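Local coordinates for protein transcriptional regulator, HTH_3 family (Vibrio cholerae, PDB 1Y9Q) that probably acts as a DNA-binding transcription factor, and binds zinc in its cupin domain and D-methionine between that domain and its helix-turn-helix part, at residues 50-53 against 54-57. Sequence-based numbering, arbitrary orientation.
Sequences SPTI and ATLW. With MED (D-methionine), chain C.
Thr52 and Thr55 meet through their hydroxyls at the start of helix 53-63, where Thr52 is the N-cap. Their OG1 atoms are hydrogen-bonded at 3.1 Å, and the two side chains cross at about a right angle. The chi1 of Thr52 (59°) sets its OG1 between its own N and carbonyl carbon, turned to the first turn of the helix. One water joins the pair a second time: it accepts from Thr52 N and is hydrogen-bonded to Thr55 OG1 at 2.7 Å.

Two backbone bonds begin the helix. Leu56 N donates to Thr52 O at 3.0 Å. Trp57 N donates to Ile53 O at 3.1 Å.

Two apolar contacts pack round the same turn. Leu56 CD1 presses on the Pro51 ring, 3.3 Å from CB, which is tight for two carbons. Ile12 of helix 5-22 also packs on this proline. Ile53 and Trp57 lie side by side and point the same way. Ile53 CG2 sits in the plane of the indole at its edge, 3.7 Å from CD1.

The backbone end of D-methionine lies over one indole face, with its CA 3.3 Å above the plane and offset toward the rim. Its SD lies lower and outside the ring, 3.3 Å from Trp57 NE1. The Trp57 ring also meets that of the zinc ligand His122. The arrangement is a threonine N-cap on a helix of the helix-turn-helix family region, whose N-terminal end supplies Ile53 and Trp57 to the D-methionine pocket beside the cupin zinc site.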
loop_
_atom_site.group_PDB
_atom_site.type_symbol
_atom_site.label_atom_id
_atom_site.label_comp_id
_atom_site.label_asym_id
_atom_site.label_seq_id
_atom_site.Cartn_x
_atom_site.Cartn_y
_atom_site.Cartn_z
ATOM N N SER A 50 -1.650 3.389 20.039
ATOM C CA SER A 50 -0.278 3.649 19.622
ATOM C C SER A 50 -0.201 3.604 18.099
ATOM O O SER A 50 -0.322 2.540 17.491
ATOM C CB SER A 50 0.652 2.593 20.219
ATOM O OG SER A 50 0.151 1.289 19.961
ATOM N N PRO A 51 -0.001 4.764 17.461
ATOM C CA PRO A 51 0.080 4.805 16.002
ATOM C C PRO A 51 1.351 4.183 15.439
ATOM O O PRO A 51 2.405 4.199 16.068
ATOM C CB PRO A 51 -0.023 6.294 15.697
ATOM C CG PRO A 51 0.654 6.915 16.882
ATOM C CD PRO A 51 0.088 6.118 18.034
ATOM N N THR A 52 1.234 3.619 14.246
ATOM C CA THR A 52 2.379 3.008 13.591
ATOM C C THR A 52 3.106 4.121 12.851
ATOM O O THR A 52 2.574 5.224 12.690
ATOM C CB THR A 52 1.932 1.963 12.567
ATOM O OG1 THR A 52 1.093 2.592 11.590
ATOM C CG2 THR A 52 1.154 0.845 13.252
ATOM N N ILE A 53 4.322 3.832 12.410
ATOM C CA ILE A 53 5.100 4.806 11.667
ATOM C C ILE A 53 4.331 5.165 10.400
ATOM O O ILE A 53 4.318 6.319 9.973
ATOM C CB ILE A 53 6.482 4.232 11.284
ATOM C CG1 ILE A 53 7.322 4.034 12.552
ATOM C CG2 ILE A 53 7.181 5.165 10.288
ATOM C CD1 ILE A 53 8.716 3.464 12.308
ATOM N N ALA A 54 3.671 4.175 9.809
ATOM C CA ALA A 54 2.915 4.414 8.585
ATOM C C ALA A 54 1.739 5.359 8.817
ATOM O O ALA A 54 1.429 6.200 7.967
ATOM C CB ALA A 54 2.426 3.093 8.001
ATOM N N THR A 55 1.086 5.225 9.965
ATOM C CA THR A 55 -0.051 6.085 10.275
ATOM C C THR A 55 0.439 7.512 10.515
ATOM O O THR A 55 -0.202 8.478 10.088
ATOM C CB THR A 55 -0.816 5.567 11.509
ATOM O OG1 THR A 55 -1.414 4.303 11.197
ATOM C CG2 THR A 55 -1.919 6.543 11.902
ATOM N N LEU A 56 1.579 7.637 11.196
ATOM C CA LEU A 56 2.173 8.944 11.463
ATOM C C LEU A 56 2.429 9.689 10.155
ATOM O O LEU A 56 2.120 10.874 10.038
ATOM C CB LEU A 56 3.499 8.803 12.213
ATOM C CG LEU A 56 3.475 8.813 13.741
ATOM C CD1 LEU A 56 2.576 7.714 14.244
ATOM C CD2 LEU A 56 4.887 8.645 14.273
ATOM N N TRP A 57 3.013 9.003 9.176
ATOM C CA TRP A 57 3.287 9.642 7.893
ATOM C C TRP A 57 1.980 10.021 7.206
ATOM O O TRP A 57 1.881 11.061 6.556
ATOM C CB TRP A 57 4.099 8.721 6.979
ATOM C CG TRP A 57 5.572 8.768 7.250
ATOM C CD1 TRP A 57 6.288 7.937 8.065
ATOM C CD2 TRP A 57 6.500 9.734 6.744
ATOM N NE1 TRP A 57 7.604 8.327 8.100
ATOM C CE2 TRP A 57 7.762 9.429 7.299
ATOM C CE3 TRP A 57 6.388 10.827 5.877
ATOM C CZ2 TRP A 57 8.906 10.182 7.014
ATOM C CZ3 TRP A 57 7.525 11.574 5.592
ATOM C CH2 TRP A 57 8.768 11.247 6.160
HETATM N N MED C . 9.460 7.819 4.103
HETATM C CA MED C . 9.192 7.004 5.324
HETATM C C MED C . 8.014 6.048 5.096
HETATM O O MED C . 7.395 5.990 4.024
HETATM C CB MED C . 10.478 6.239 5.710
HETATM C CG MED C . 10.491 5.348 6.936
HETATM S SD MED C . 10.337 6.470 8.359
HETATM C CE MED C . 11.802 7.402 8.280
HETATM O OXT MED C . 7.655 5.306 6.010
HETATM O O HOH W 1 -1.651 3.224 13.648
#